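Long-range contacts in UDP-N-acetylmuramate--L-alanine ligase (Thermotoga maritima, PDB 1J6U), which joins L-alanine to UDP-N-acetylmuramate at the expense of ATP, a cytoplasmic step of peptidoglycan biosynthesis in the building of the bacterial cell wall: residues 146-154 with 305-313; 24-32 with 101-112. All coordinates share one frame; numbering follows the deposited sequence.

Contact 1 of 2, residues 146-154 with 305-313; sequences FLGGIMDSL and EFRGVHRRF
His310 turns its ring away from its own carbonyl carbon (chi1 -65°), while Ile150 holds CG2 opposite its backbone N, and the two torsions lay that methyl over one face of the imidazole, 4.2 Å from CG2 to the ring centroid. At the ring's edge His310 NE2 donates to Asp152 OD2 (2.7 Å) from the syn side but tilted well out of the plane of the carboxylate, which itself stands 65° from the ring. Between the backbones, His310 N reaches Ile150 O at 2.9 Å in a nearly straight bond (166°). Two waters complete the seam: one joins Ile150 N to His310 O, the other Asp152 N to Gly308 O. With an alanine here in place of His310, Asp152 OD2 would probably be left without its NE2 donor and the Ile150 methyl without the ring face it covers. Deeper in, the selenium of Met151 meets the edge of the Phe306 ring, SE to CE1 3.4 Å, a Met-aromatic contact. Two loops thus meet, one between strands 144-146 and 159-160, the other leading from helix 296-305 to strand 314-319, and Phe306 and Val309 rest on Ala130 of helix 125-138.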
loop_
_atom_site.group_PDB
_atom_site.type_symbol
_atom_site.label_atom_id
_atom_site.label_comp_id
_atom_site.label_asym_id
_atom_site.label_seq_id
_atom_site.Cartn_x
_atom_site.Cartn_y
_atom_site.Cartn_z
ATOM N N PHE A 146 -7.172 -2.170 -9.366
ATOM C CA PHE A 146 -7.701 -2.272 -8.024
ATOM C C PHE A 146 -6.459 -2.132 -7.170
ATOM O O PHE A 146 -5.690 -3.082 -7.004
ATOM C CB PHE A 146 -8.354 -3.648 -7.755
ATOM C CG PHE A 146 -9.664 -3.830 -8.431
ATOM C CD1 PHE A 146 -9.730 -4.292 -9.742
ATOM C CD2 PHE A 146 -10.851 -3.498 -7.774
ATOM C CE1 PHE A 146 -10.978 -4.411 -10.375
ATOM C CE2 PHE A 146 -12.079 -3.620 -8.416
ATOM C CZ PHE A 146 -12.138 -4.076 -9.717
ATOM N N LEU A 147 -6.276 -0.953 -6.600
ATOM C CA LEU A 147 -5.100 -0.698 -5.790
ATOM C C LEU A 147 -5.432 -0.629 -4.313
ATOM O O LEU A 147 -6.490 -0.121 -3.936
ATOM C CB LEU A 147 -4.520 0.649 -6.187
ATOM C CG LEU A 147 -3.045 0.757 -6.501
ATOM C CD1 LEU A 147 -2.685 2.208 -6.250
ATOM C CD2 LEU A 147 -2.195 -0.200 -5.659
ATOM N N GLY A 148 -4.503 -1.102 -3.489
ATOM C CA GLY A 148 -4.663 -1.039 -2.043
ATOM C C GLY A 148 -4.007 0.233 -1.522
ATOM O O GLY A 148 -3.436 0.262 -0.437
ATOM N N GLY A 149 -4.079 1.303 -2.306
ATOM C CA GLY A 149 -3.450 2.532 -1.879
ATOM C C GLY A 149 -3.869 3.577 -2.874
ATOM O O GLY A 149 -4.642 3.265 -3.779
ATOM N N ILE A 150 -3.411 4.816 -2.711
ATOM C CA ILE A 150 -3.807 5.831 -3.650
ATOM C C ILE A 150 -2.673 6.230 -4.605
ATOM O O ILE A 150 -1.557 6.564 -4.186
ATOM C CB ILE A 150 -4.302 7.107 -2.932
ATOM C CG1 ILE A 150 -5.511 6.788 -2.055
ATOM C CG2 ILE A 150 -4.652 8.183 -3.982
ATOM C CD1 ILE A 150 -6.720 6.280 -2.831
HETATM N N MSE A 151 -2.971 6.199 -5.894
HETATM C CA MSE A 151 -2.004 6.624 -6.894
HETATM C C MSE A 151 -2.715 7.666 -7.716
HETATM O O MSE A 151 -3.707 7.380 -8.366
HETATM C CB MSE A 151 -1.555 5.477 -7.801
HETATM C CG MSE A 151 -0.642 5.985 -8.911
HETATM SE SE MSE A 151 0.497 4.621 -9.710
HETATM C CE MSE A 151 -0.840 3.689 -10.748
ATOM N N ASP A 152 -2.191 8.876 -7.705
ATOM C CA ASP A 152 -2.824 9.971 -8.418
ATOM C C ASP A 152 -3.128 9.810 -9.879
ATOM O O ASP A 152 -4.093 10.386 -10.383
ATOM C CB ASP A 152 -2.029 11.242 -8.180
ATOM C CG ASP A 152 -1.987 11.588 -6.720
ATOM O OD1 ASP A 152 -3.063 11.460 -6.084
ATOM O OD2 ASP A 152 -0.904 11.961 -6.208
ATOM N N SER A 153 -2.317 9.019 -10.562
ATOM C CA SER A 153 -2.505 8.794 -11.980
ATOM C C SER A 153 -3.767 7.959 -12.227
ATOM O O SER A 153 -4.274 7.922 -13.349
ATOM C CB SER A 153 -1.271 8.093 -12.538
ATOM O OG SER A 153 -1.145 6.804 -11.967
ATOM N N LEU A 154 -4.270 7.282 -11.193
ATOM C CA LEU A 154 -5.510 6.493 -11.321
ATOM C C LEU A 154 -6.740 7.390 -11.227
ATOM O O LEU A 154 -6.857 8.201 -10.309
ATOM C CB LEU A 154 -5.590 5.462 -10.224
ATOM C CG LEU A 154 -4.540 4.391 -10.277
ATOM C CD1 LEU A 154 -4.870 3.289 -9.256
ATOM C CD2 LEU A 154 -4.536 3.868 -11.708
ATOM N N GLU A 305 9.158 7.283 -14.502
ATOM C CA GLU A 305 8.147 8.289 -14.231
ATOM C C GLU A 305 7.165 7.956 -13.088
ATOM O O GLU A 305 6.424 8.806 -12.661
ATOM C CB GLU A 305 7.357 8.550 -15.527
ATOM C CG GLU A 305 8.091 9.437 -16.560
ATOM C CD GLU A 305 7.420 9.429 -17.958
ATOM O OE1 GLU A 305 6.201 9.133 -18.038
ATOM O OE2 GLU A 305 8.110 9.729 -18.972
ATOM N N PHE A 306 7.176 6.726 -12.604
ATOM C CA PHE A 306 6.262 6.281 -11.573
ATOM C C PHE A 306 6.323 7.224 -10.407
ATOM O O PHE A 306 7.390 7.436 -9.888
ATOM C CB PHE A 306 6.666 4.898 -11.118
ATOM C CG PHE A 306 5.858 4.379 -9.998
ATOM C CD1 PHE A 306 4.468 4.234 -10.127
ATOM C CD2 PHE A 306 6.483 3.994 -8.821
ATOM C CE1 PHE A 306 3.735 3.714 -9.092
ATOM C CE2 PHE A 306 5.760 3.465 -7.778
ATOM C CZ PHE A 306 4.375 3.325 -7.908
ATOM N N ARG A 307 5.180 7.766 -9.980
ATOM C CA ARG A 307 5.189 8.736 -8.898
ATOM C C ARG A 307 4.975 8.239 -7.481
ATOM O O ARG A 307 5.129 8.993 -6.522
ATOM C CB ARG A 307 4.286 9.925 -9.253
ATOM C CG ARG A 307 4.956 10.777 -10.359
ATOM C CD ARG A 307 4.168 11.995 -10.840
ATOM N N GLY A 308 4.700 6.953 -7.345
ATOM C CA GLY A 308 4.563 6.376 -6.019
ATOM C C GLY A 308 3.137 6.331 -5.538
ATOM O O GLY A 308 2.208 6.859 -6.177
ATOM N N VAL A 309 2.966 5.696 -4.398
ATOM C CA VAL A 309 1.651 5.552 -3.795
ATOM C C VAL A 309 1.627 6.381 -2.550
ATOM O O VAL A 309 2.620 6.375 -1.819
ATOM C CB VAL A 309 1.423 4.133 -3.350
ATOM C CG1 VAL A 309 0.036 4.005 -2.618
ATOM C CG2 VAL A 309 1.543 3.238 -4.541
ATOM N N HIS A 310 0.508 7.069 -2.284
ATOM C CA HIS A 310 0.421 7.872 -1.044
ATOM C C HIS A 310 0.723 7.054 0.191
ATOM O O HIS A 310 0.325 5.886 0.321
ATOM C CB HIS A 310 -0.932 8.588 -0.925
ATOM C CG HIS A 310 -1.135 9.622 -2.002
ATOM N ND1 HIS A 310 -2.242 10.444 -2.070
ATOM C CD2 HIS A 310 -0.358 9.954 -3.067
ATOM C CE1 HIS A 310 -2.141 11.232 -3.128
ATOM N NE2 HIS A 310 -1.006 10.955 -3.750
ATOM N N ARG A 311 1.531 7.660 1.044
ATOM C CA ARG A 311 1.997 7.115 2.304
ATOM C C ARG A 311 3.127 6.138 2.149
ATOM O O ARG A 311 3.511 5.463 3.120
ATOM C CB ARG A 311 0.876 6.470 3.119
ATOM C CG ARG A 311 -0.264 7.430 3.500
ATOM C CD ARG A 311 -0.421 7.374 4.996
ATOM N NE ARG A 311 -1.800 7.168 5.362
ATOM C CZ ARG A 311 -2.205 6.818 6.574
ATOM N NH1 ARG A 311 -1.341 6.632 7.581
ATOM N NH2 ARG A 311 -3.495 6.618 6.763
ATOM N N ARG A 312 3.651 6.001 0.942
ATOM C CA ARG A 312 4.855 5.147 0.813
ATOM C C ARG A 312 5.888 6.217 0.440
ATOM O O ARG A 312 6.056 6.555 -0.725
ATOM C CB ARG A 312 4.712 4.087 -0.282
ATOM C CG ARG A 312 3.321 3.585 -0.450
ATOM C CD ARG A 312 2.955 2.497 0.534
ATOM N NE ARG A 312 1.508 2.542 0.691
ATOM C CZ ARG A 312 0.757 1.508 1.030
ATOM N NH1 ARG A 312 1.318 0.329 1.259
ATOM N NH2 ARG A 312 -0.553 1.662 1.121
ATOM N N PHE A 313 6.500 6.788 1.478
ATOM C CA PHE A 313 7.440 7.884 1.375
ATOM C C PHE A 313 6.928 8.920 0.370
ATOM O O PHE A 313 7.676 9.319 -0.534
ATOM C CB PHE A 313 8.821 7.391 0.942
ATOM C CG PHE A 313 9.969 8.343 1.312
ATOM C CD1 PHE A 313 10.721 8.145 2.476
ATOM C CD2 PHE A 313 10.315 9.415 0.484
ATOM C CE1 PHE A 313 11.799 8.999 2.802
ATOM C CE2 PHE A 313 11.394 10.265 0.810
ATOM C CZ PHE A 313 12.126 10.046 1.969
HETATM O O HOH W 1 -2.380 5.031 -0.255
HETATM O O HOH W 2 0.932 9.178 -7.106
#

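Contact 2 of 2, residues 24-32 with 101-112; sequences GMSAVALHE and RLHYFRDTLKRE
Val28 faces helix 101-112 and divides its two methyls between two aromatic rings. CG1 meets the edge of Tyr104, near the ring plane, 3.7 Å from CD2; CG2 turns to Phe105 and lies 4.2 Å from its CD1. With CG placed opposite the backbone N (chi1 -179°), Tyr104 carries its ring across to helix 23-34, and its hydroxyl approaches the carboxylate of Glu32 from the opposing direction. Tyr104 OH and Glu32 OE2 are 2.8 Å apart, a weak hydrogen bond at most, and the carboxylate is turned 49° from the ring. The same oxygen lies at the edge of the Arg111 guanidinium, 3.6 Å from NH1, in a long salt bridge. The two Glu32 oxygens thus have different partners, OE2 across the helix pair and OE1 on Asn37, which follows its own helix.

His31 and Thr108 point at each other, the methyl CG2 standing 3.8 Å from His31 CD2. Glu112 brings OE2 to the edge of the imidazole, 3.5 Å from CE1, its carboxylate steeply inclined to the ring; the ring's ND1 is hydrogen-bonded to Tyr159. At the other end Met25 and the aliphatic part of Arg101 pass at a slant, CG to CD 3.5 Å, and the guanidinium goes on to a salt bridge with Glu174. A water accepts from Met25 N and, weakly, from Arg101 NH2.

The axes of segments 24-32 and 101-112 approach to 10.8 Å at 35°, running in broadly the same direction. Both helices flank the parallel sheet that contains strands 14-18 and 98-100, with Tyr104 and Glu32 resting on Ile15. Such side-by-side packing on one sheet is characteristic of a Rossmann-like alpha/beta domain, and Gly24 is consistent with the last glycine of a GxGxxG strand-turn-helix.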
loop_
_atom_site.group_PDB
_atom_site.type_symbol
_atom_site.label_atom_id
_atom_site.label_comp_id
_atom_site.label_asym_id
_atom_site.label_seq_id
_atom_site.Cartn_x
_atom_site.Cartn_y
_atom_site.Cartn_z
ATOM N N GLY A 24 -9.638 -1.260 0.343
ATOM C CA GLY A 24 -10.099 -2.438 -0.398
ATOM C C GLY A 24 -11.539 -2.319 -0.896
ATOM O O GLY A 24 -11.845 -2.369 -2.103
HETATM N N MSE A 25 -12.433 -2.129 0.060
HETATM C CA MSE A 25 -13.817 -1.988 -0.230
HETATM C C MSE A 25 -14.161 -0.846 -1.143
HETATM O O MSE A 25 -15.027 -1.016 -2.005
HETATM C CB MSE A 25 -14.600 -1.853 1.075
HETATM C CG MSE A 25 -14.740 -3.190 1.742
HETATM SE SE MSE A 25 -16.063 -4.309 0.820
HETATM C CE MSE A 25 -17.603 -3.593 1.783
ATOM N N SER A 26 -13.533 0.322 -0.977
ATOM C CA SER A 26 -13.932 1.423 -1.866
ATOM C C SER A 26 -13.610 1.097 -3.319
ATOM O O SER A 26 -14.340 1.516 -4.220
ATOM C CB SER A 26 -13.288 2.768 -1.467
ATOM O OG SER A 26 -11.909 2.640 -1.170
ATOM N N ALA A 27 -12.540 0.329 -3.539
ATOM C CA ALA A 27 -12.159 -0.030 -4.906
ATOM C C ALA A 27 -13.255 -0.859 -5.565
ATOM O O ALA A 27 -13.689 -0.576 -6.707
ATOM C CB ALA A 27 -10.861 -0.798 -4.907
ATOM N N VAL A 28 -13.706 -1.873 -4.832
ATOM C CA VAL A 28 -14.754 -2.750 -5.316
ATOM C C VAL A 28 -16.039 -1.927 -5.478
ATOM O O VAL A 28 -16.755 -2.095 -6.463
ATOM C CB VAL A 28 -14.980 -3.928 -4.350
ATOM C CG1 VAL A 28 -16.092 -4.809 -4.852
ATOM C CG2 VAL A 28 -13.705 -4.723 -4.207
ATOM N N ALA A 29 -16.319 -1.013 -4.549
ATOM C CA ALA A 29 -17.515 -0.202 -4.687
ATOM C C ALA A 29 -17.416 0.667 -5.944
ATOM O O ALA A 29 -18.384 0.752 -6.714
ATOM C CB ALA A 29 -17.729 0.681 -3.463
ATOM N N LEU A 30 -16.261 1.305 -6.150
ATOM C CA LEU A 30 -16.059 2.183 -7.316
ATOM C C LEU A 30 -16.230 1.381 -8.632
ATOM O O LEU A 30 -16.868 1.829 -9.567
ATOM C CB LEU A 30 -14.681 2.843 -7.232
ATOM C CG LEU A 30 -14.533 4.002 -6.226
ATOM C CD1 LEU A 30 -13.085 4.122 -5.776
ATOM C CD2 LEU A 30 -14.992 5.318 -6.847
ATOM N N HIS A 31 -15.661 0.190 -8.688
ATOM C CA HIS A 31 -15.820 -0.669 -9.845
ATOM C C HIS A 31 -17.325 -0.886 -10.144
ATOM O O HIS A 31 -17.782 -0.680 -11.274
ATOM C CB HIS A 31 -15.128 -2.013 -9.567
ATOM C CG HIS A 31 -15.237 -2.992 -10.687
ATOM N ND1 HIS A 31 -14.739 -2.740 -11.947
ATOM C CD2 HIS A 31 -15.790 -4.227 -10.737
ATOM C CE1 HIS A 31 -14.981 -3.778 -12.725
ATOM N NE2 HIS A 31 -15.617 -4.692 -12.016
ATOM N N GLU A 32 -18.088 -1.288 -9.127
ATOM C CA GLU A 32 -19.521 -1.529 -9.284
ATOM C C GLU A 32 -20.229 -0.237 -9.670
ATOM O O GLU A 32 -21.159 -0.219 -10.486
ATOM C CB GLU A 32 -20.103 -2.097 -7.987
ATOM C CG GLU A 32 -19.656 -3.524 -7.693
ATOM C CD GLU A 32 -20.070 -4.495 -8.790
ATOM O OE1 GLU A 32 -20.968 -4.132 -9.575
ATOM O OE2 GLU A 32 -19.516 -5.623 -8.873
ATOM N N ARG A 101 -15.915 -9.390 1.057
ATOM C CA ARG A 101 -15.084 -8.632 0.127
ATOM C C ARG A 101 -14.251 -9.481 -0.852
ATOM O O ARG A 101 -14.492 -9.450 -2.060
ATOM C CB ARG A 101 -14.162 -7.713 0.935
ATOM C CG ARG A 101 -13.404 -6.644 0.123
ATOM C CD ARG A 101 -12.479 -5.804 1.040
ATOM N NE ARG A 101 -11.635 -6.668 1.879
ATOM C CZ ARG A 101 -11.058 -6.294 3.029
ATOM N NH1 ARG A 101 -10.306 -7.154 3.735
ATOM N NH2 ARG A 101 -11.230 -5.057 3.489
ATOM N N LEU A 102 -13.313 -10.269 -0.330
ATOM C CA LEU A 102 -12.414 -11.043 -1.183
ATOM C C LEU A 102 -13.150 -11.971 -2.081
ATOM O O LEU A 102 -12.917 -12.004 -3.293
ATOM C CB LEU A 102 -11.419 -11.862 -0.371
ATOM C CG LEU A 102 -9.948 -11.689 -0.711
ATOM C CD1 LEU A 102 -9.249 -12.981 -0.370
ATOM C CD2 LEU A 102 -9.755 -11.315 -2.192
ATOM N N HIS A 103 -14.037 -12.735 -1.466
ATOM C CA HIS A 103 -14.844 -13.692 -2.192
ATOM C C HIS A 103 -15.638 -13.004 -3.304
ATOM O O HIS A 103 -15.730 -13.517 -4.408
ATOM C CB HIS A 103 -15.805 -14.390 -1.231
ATOM C CG HIS A 103 -16.633 -15.434 -1.892
ATOM N ND1 HIS A 103 -16.213 -16.740 -2.018
ATOM C CD2 HIS A 103 -17.805 -15.345 -2.566
ATOM C CE1 HIS A 103 -17.089 -17.412 -2.745
ATOM N NE2 HIS A 103 -18.063 -16.588 -3.091
ATOM N N TYR A 104 -16.218 -11.845 -3.012
ATOM C CA TYR A 104 -17.000 -11.120 -4.009
ATOM C C TYR A 104 -16.077 -10.612 -5.124
ATOM O O TYR A 104 -16.427 -10.596 -6.311
ATOM C CB TYR A 104 -17.694 -9.938 -3.363
ATOM C CG TYR A 104 -18.546 -9.161 -4.327
ATOM C CD1 TYR A 104 -19.752 -9.688 -4.807
ATOM C CD2 TYR A 104 -18.165 -7.880 -4.745
ATOM C CE1 TYR A 104 -20.569 -8.947 -5.672
ATOM C CE2 TYR A 104 -18.965 -7.142 -5.611
ATOM C CZ TYR A 104 -20.164 -7.679 -6.063
ATOM O OH TYR A 104 -20.954 -6.929 -6.886
ATOM N N PHE A 105 -14.897 -10.172 -4.712
ATOM C CA PHE A 105 -13.908 -9.700 -5.645
ATOM C C PHE A 105 -13.555 -10.852 -6.610
ATOM O O PHE A 105 -13.523 -10.676 -7.839
ATOM C CB PHE A 105 -12.664 -9.251 -4.884
ATOM C CG PHE A 105 -11.616 -8.700 -5.766
ATOM C CD1 PHE A 105 -11.906 -7.632 -6.613
ATOM C CD2 PHE A 105 -10.347 -9.262 -5.787
ATOM C CE1 PHE A 105 -10.943 -7.121 -7.478
ATOM C CE2 PHE A 105 -9.375 -8.763 -6.646
ATOM C CZ PHE A 105 -9.679 -7.687 -7.492
ATOM N N ARG A 106 -13.297 -12.038 -6.063
ATOM C CA ARG A 106 -12.989 -13.137 -6.944
ATOM C C ARG A 106 -14.114 -13.367 -7.917
ATOM O O ARG A 106 -13.891 -13.601 -9.106
ATOM C CB ARG A 106 -12.762 -14.418 -6.198
ATOM C CG ARG A 106 -11.972 -15.361 -7.053
ATOM C CD ARG A 106 -11.871 -16.720 -6.464
ATOM N NE ARG A 106 -13.122 -17.427 -6.641
ATOM C CZ ARG A 106 -13.316 -18.657 -6.214
ATOM N NH1 ARG A 106 -12.334 -19.286 -5.591
ATOM N NH2 ARG A 106 -14.483 -19.249 -6.405
ATOM N N ASP A 107 -15.335 -13.311 -7.423
ATOM C CA ASP A 107 -16.450 -13.511 -8.315
ATOM C C ASP A 107 -16.442 -12.384 -9.318
ATOM O O ASP A 107 -16.756 -12.586 -10.491
ATOM C CB ASP A 107 -17.774 -13.518 -7.556
ATOM C CG ASP A 107 -17.967 -14.777 -6.757
ATOM O OD1 ASP A 107 -17.127 -15.703 -6.918
ATOM O OD2 ASP A 107 -18.953 -14.842 -5.980
ATOM N N THR A 108 -16.067 -11.193 -8.862
ATOM C CA THR A 108 -16.070 -10.052 -9.764
ATOM C C THR A 108 -15.070 -10.263 -10.891
ATOM O O THR A 108 -15.331 -9.906 -12.037
ATOM C CB THR A 108 -15.810 -8.733 -9.008
ATOM O OG1 THR A 108 -17.074 -8.098 -8.721
ATOM C CG2 THR A 108 -14.931 -7.795 -9.848
ATOM N N LEU A 109 -13.934 -10.864 -10.577
ATOM C CA LEU A 109 -12.968 -11.123 -11.614
ATOM C C LEU A 109 -13.533 -12.203 -12.518
ATOM O O LEU A 109 -13.425 -12.088 -13.732
ATOM C CB LEU A 109 -11.633 -11.559 -11.017
ATOM C CG LEU A 109 -10.931 -10.458 -10.227
ATOM C CD1 LEU A 109 -9.631 -10.953 -9.655
ATOM C CD2 LEU A 109 -10.721 -9.294 -11.150
ATOM N N LYS A 110 -14.142 -13.247 -11.951
ATOM C CA LYS A 110 -14.711 -14.286 -12.803
ATOM C C LYS A 110 -15.621 -13.641 -13.830
ATOM O O LYS A 110 -15.616 -14.027 -14.990
ATOM C CB LYS A 110 -15.500 -15.331 -12.009
ATOM C CG LYS A 110 -14.612 -16.367 -11.333
ATOM C CD LYS A 110 -15.378 -17.442 -10.566
ATOM C CE LYS A 110 -14.416 -18.405 -9.851
ATOM N NZ LYS A 110 -15.075 -19.646 -9.346
ATOM N N ARG A 111 -16.405 -12.655 -13.425
ATOM C CA ARG A 111 -17.261 -12.004 -14.395
ATOM C C ARG A 111 -16.408 -11.227 -15.414
ATOM O O ARG A 111 -16.701 -11.240 -16.608
ATOM C CB ARG A 111 -18.248 -11.064 -13.701
ATOM C CG ARG A 111 -19.515 -11.736 -13.199
ATOM C CD ARG A 111 -20.373 -10.792 -12.349
ATOM N NE ARG A 111 -20.242 -11.100 -10.925
ATOM C CZ ARG A 111 -19.985 -10.201 -9.974
ATOM N NH1 ARG A 111 -19.827 -8.908 -10.269
ATOM N NH2 ARG A 111 -19.871 -10.602 -8.716
ATOM N N GLU A 112 -15.357 -10.550 -14.955
ATOM C CA GLU A 112 -14.501 -9.785 -15.864
ATOM C C GLU A 112 -13.964 -10.621 -17.025
ATOM O O GLU A 112 -13.848 -10.117 -18.138
ATOM C CB GLU A 112 -13.308 -9.176 -15.114
ATOM C CG GLU A 112 -13.574 -7.827 -14.486
ATOM C CD GLU A 112 -14.028 -6.782 -15.494
ATOM O OE1 GLU A 112 -13.310 -6.550 -16.484
ATOM O OE2 GLU A 112 -15.106 -6.185 -15.295
HETATM O O HOH W 3 -11.431 -2.510 2.720
#

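How the contacts relate
Contact 2 closes before contact 1 opens along the chain, and their centres lie 19 Å apart. The helix pair belongs to the N-terminal parallel sheet domain, whereas the loop pair ties the middle domain, through the loop after strand 144-146, to the segment that leads into the C-terminal sheet. Phe146, at the start of segment 146-154 though not itself touching 305-313, packs against contact 2: its CZ is 3.4 Å from His31 CG and its CD2 3.6 Å from Phe105 CE1, with both rings meeting edge-to-face. Contact 1 also lies close to Thr126 of the predicted ATP site. Together the two contacts trace a path from the first sheet across the middle domain toward the third.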